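Long-range contact in protein piwi (PDB 6KR6), which binds piRNAs, 24 to 30 nucleotides long, and with them represses transposable elements in the Drosophila germline: residues N396-Q408 / P708-L720. Numbering follows the deposited sequence.
Sequences NVTEVQGRIIGQQ and PPPGTIVDDVITL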
# COMPACT_ATOMS: atom_id res chain seq x y z
N ASN A 396 18.56 21.43 8.19
CA ASN A 396 19.23 20.19 8.53
C ASN A 396 18.20 19.11 8.84
O ASN A 396 17.13 19.39 9.39
CB ASN A 396 20.15 20.40 9.73
CG ASN A 396 19.62 21.44 10.70
OD1 ASN A 396 19.13 22.49 10.28
ND2 ASN A 396 19.71 21.15 11.99
N VAL A 397 18.53 17.87 8.49
CA VAL A 397 17.62 16.75 8.64
C VAL A 397 17.73 16.18 10.04
O VAL A 397 18.83 16.13 10.62
CB VAL A 397 17.91 15.67 7.58
CG1 VAL A 397 16.77 14.66 7.52
CG2 VAL A 397 18.15 16.29 6.22
N THR A 398 16.60 15.76 10.60
CA THR A 398 16.59 15.09 11.89
C THR A 398 17.02 13.64 11.74
O THR A 398 16.80 13.02 10.69
CB THR A 398 15.20 15.17 12.52
OG1 THR A 398 14.64 16.46 12.29
CG2 THR A 398 15.27 14.92 14.02
N GLU A 399 17.65 13.10 12.78
CA GLU A 399 18.07 11.71 12.79
C GLU A 399 17.46 11.00 13.99
O GLU A 399 17.24 11.59 15.05
CB GLU A 399 19.60 11.59 12.82
CG GLU A 399 20.27 12.21 14.03
CD GLU A 399 21.78 12.09 13.98
OE1 GLU A 399 22.32 11.92 12.86
OE2 GLU A 399 22.42 12.17 15.04
N VAL A 400 17.18 9.71 13.81
CA VAL A 400 16.44 8.93 14.80
C VAL A 400 17.33 7.84 15.38
O VAL A 400 18.25 7.33 14.73
CB VAL A 400 15.16 8.31 14.19
CG1 VAL A 400 14.33 7.62 15.25
CG2 VAL A 400 14.34 9.38 13.52
N GLN A 401 17.06 7.50 16.64
CA GLN A 401 17.64 6.32 17.27
C GLN A 401 16.84 5.09 16.88
O GLN A 401 15.61 5.10 16.88
CB GLN A 401 17.67 6.48 18.79
CG GLN A 401 16.30 6.60 19.47
CD GLN A 401 15.63 7.95 19.29
OE1 GLN A 401 15.74 8.58 18.24
NE2 GLN A 401 14.93 8.41 20.32
N GLY A 402 17.55 4.02 16.51
CA GLY A 402 16.91 2.77 16.16
C GLY A 402 17.78 1.61 16.57
O GLY A 402 18.86 1.80 17.14
N ARG A 403 17.33 0.40 16.25
CA ARG A 403 18.09 -0.80 16.57
C ARG A 403 17.96 -1.80 15.44
O ARG A 403 16.93 -1.86 14.75
CB ARG A 403 17.64 -1.41 17.90
CG ARG A 403 16.97 -2.77 17.79
CD ARG A 403 16.56 -3.29 19.15
NE ARG A 403 15.31 -2.69 19.62
CZ ARG A 403 14.12 -3.27 19.53
NH1 ARG A 403 14.01 -4.47 18.99
NH2 ARG A 403 13.04 -2.65 19.98
N ILE A 404 19.01 -2.59 15.24
CA ILE A 404 19.07 -3.61 14.21
C ILE A 404 18.96 -4.97 14.90
O ILE A 404 19.74 -5.28 15.81
CB ILE A 404 20.36 -3.52 13.39
CG1 ILE A 404 20.57 -2.08 12.89
CG2 ILE A 404 20.32 -4.47 12.21
CD1 ILE A 404 21.83 -1.89 12.08
N ILE A 405 17.98 -5.77 14.47
CA ILE A 405 17.78 -7.09 15.05
C ILE A 405 18.92 -8.01 14.62
O ILE A 405 19.41 -7.93 13.49
CB ILE A 405 16.42 -7.66 14.61
CG1 ILE A 405 15.29 -6.68 14.95
CG2 ILE A 405 16.15 -9.00 15.28
CD1 ILE A 405 14.96 -6.60 16.42
N GLY A 406 19.34 -8.88 15.53
CA GLY A 406 20.37 -9.85 15.20
C GLY A 406 19.90 -10.84 14.15
O GLY A 406 18.71 -11.07 13.95
N GLN A 407 20.88 -11.43 13.46
CA GLN A 407 20.58 -12.40 12.42
C GLN A 407 19.84 -13.60 13.01
O GLN A 407 20.13 -14.04 14.12
CB GLN A 407 21.87 -12.87 11.74
CG GLN A 407 22.67 -11.76 11.09
CD GLN A 407 23.96 -12.27 10.48
OE1 GLN A 407 24.84 -11.49 10.11
NE2 GLN A 407 24.08 -13.58 10.37
N GLN A 408 18.88 -14.11 12.25
CA GLN A 408 18.09 -15.26 12.66
C GLN A 408 18.63 -16.53 12.01
O GLN A 408 19.30 -16.50 10.98
CB GLN A 408 16.62 -15.05 12.30
CG GLN A 408 16.01 -13.80 12.92
CD GLN A 408 16.09 -13.80 14.43
OE1 GLN A 408 15.42 -14.57 15.11
NE2 GLN A 408 16.93 -12.91 14.97
N PRO A 708 19.14 0.96 4.78
CA PRO A 708 19.41 0.28 6.05
C PRO A 708 19.47 -1.22 5.85
O PRO A 708 18.80 -1.78 4.97
CB PRO A 708 18.22 0.68 6.93
CG PRO A 708 17.58 1.85 6.24
CD PRO A 708 17.82 1.63 4.78
N PRO A 709 20.26 -1.93 6.65
CA PRO A 709 20.36 -3.38 6.52
C PRO A 709 19.10 -4.04 7.04
O PRO A 709 18.35 -3.44 7.82
CB PRO A 709 21.58 -3.73 7.38
CG PRO A 709 21.56 -2.69 8.45
CD PRO A 709 21.06 -1.42 7.79
N PRO A 710 18.82 -5.28 6.61
CA PRO A 710 17.66 -5.99 7.15
C PRO A 710 17.72 -6.10 8.66
O PRO A 710 18.79 -6.31 9.25
CB PRO A 710 17.76 -7.37 6.49
CG PRO A 710 18.51 -7.12 5.23
CD PRO A 710 19.51 -6.04 5.56
N GLY A 711 16.56 -5.94 9.30
CA GLY A 711 16.45 -6.02 10.74
C GLY A 711 16.42 -4.68 11.45
O GLY A 711 16.32 -4.66 12.68
N THR A 712 16.51 -3.57 10.72
CA THR A 712 16.51 -2.26 11.35
C THR A 712 15.11 -1.89 11.81
O THR A 712 14.11 -2.22 11.15
CB THR A 712 17.03 -1.20 10.37
OG1 THR A 712 18.21 -1.70 9.72
CG2 THR A 712 17.38 0.07 11.11
N ILE A 713 15.02 -1.21 12.95
CA ILE A 713 13.74 -0.91 13.59
C ILE A 713 13.77 0.50 14.16
O ILE A 713 14.71 0.87 14.87
CB ILE A 713 13.42 -1.93 14.70
CG1 ILE A 713 13.00 -3.27 14.08
CG2 ILE A 713 12.33 -1.40 15.63
CD1 ILE A 713 12.49 -4.27 15.08
N VAL A 714 12.74 1.28 13.86
CA VAL A 714 12.48 2.57 14.49
C VAL A 714 11.21 2.43 15.30
O VAL A 714 10.15 2.09 14.75
CB VAL A 714 12.35 3.69 13.45
CG1 VAL A 714 12.08 5.02 14.13
CG2 VAL A 714 13.59 3.77 12.58
N ASP A 715 11.29 2.68 16.61
CA ASP A 715 10.13 2.53 17.49
C ASP A 715 9.88 3.84 18.24
O ASP A 715 10.70 4.27 19.05
CB ASP A 715 10.30 1.36 18.46
CG ASP A 715 11.48 1.53 19.40
OD1 ASP A 715 12.55 1.97 18.95
OD2 ASP A 715 11.32 1.21 20.60
N ASP A 716 8.74 4.47 17.94
CA ASP A 716 8.16 5.54 18.76
C ASP A 716 9.05 6.78 18.82
O ASP A 716 9.38 7.28 19.90
CB ASP A 716 7.83 5.02 20.16
CG ASP A 716 6.58 4.15 20.18
OD1 ASP A 716 5.57 4.55 19.57
OD2 ASP A 716 6.62 3.07 20.81
N VAL A 717 9.41 7.29 17.65
CA VAL A 717 10.03 8.61 17.54
C VAL A 717 9.39 9.35 16.37
O VAL A 717 8.79 10.42 16.55
CB VAL A 717 11.56 8.54 17.36
CG1 VAL A 717 12.14 9.94 17.29
CG2 VAL A 717 12.20 7.76 18.50
N ILE A 718 9.50 8.79 15.16
CA ILE A 718 8.79 9.32 14.01
C ILE A 718 7.43 8.67 13.81
O ILE A 718 6.71 9.03 12.87
CB ILE A 718 9.59 9.15 12.70
CG1 ILE A 718 10.90 8.40 12.95
CG2 ILE A 718 9.83 10.50 12.04
CD1 ILE A 718 11.53 7.86 11.69
N THR A 719 7.07 7.72 14.67
CA THR A 719 5.79 7.05 14.55
C THR A 719 4.66 7.96 15.05
O THR A 719 4.89 9.01 15.64
CB THR A 719 5.80 5.74 15.32
OG1 THR A 719 7.12 5.49 15.80
CG2 THR A 719 5.39 4.59 14.41
N LEU A 720 3.43 7.53 14.79
CA LEU A 720 2.29 8.30 15.24
C LEU A 720 2.18 8.22 16.76
O LEU A 720 2.44 7.17 17.35
CB LEU A 720 1.00 7.79 14.59
CG LEU A 720 0.63 8.37 13.22
CD1 LEU A 720 0.42 9.87 13.30
CD2 LEU A 720 1.68 8.04 12.16
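Arg403 and Ile713 form an antiparallel hydrogen-bonded pair: Arg403 N gives a bond of 3.0 Å to Ile713 O, and the return bond from Ile713 N to Arg403 O is weak. Two residues on, Ile405 N bonds Gly711 O at 2.7 Å. Packing is close at both ends of this short pairing. Val400 spreads its methyls over 708-720: CG1, anti to the backbone N (chi1 -174°), lies 3.6 Å from Val714 CG1, CG2 rests 3.6 Å from Ile718 CG1, and the Val400 and Val717 side chains meet tip to tip. At the other end Ile405 CD1 touches Ile713 CD1 at 3.7 Å, and Tyr762 of helix 754-764 packs on Ile405. Ile404 lies alongside Thr712, its CD1 3.7 Å from Pro709 CG. The looser side is more open to solvent: exposed Gln401 lays its amide against Val717 CG2, and Arg403 NH2 stays 4.3 Å from Asp715 OD2, too far for a salt bridge, its hydrogen bond going to Gln758. The 397-405 strand also pairs with strand 61-68, and a type II turn from Pro709 to Thr712 leads into a G1 bulge at Gly711 and Thr712 against strand 725-729. This antiparallel pairing ties strand 392-405 to the Piwi domain of an Argonaute-family protein.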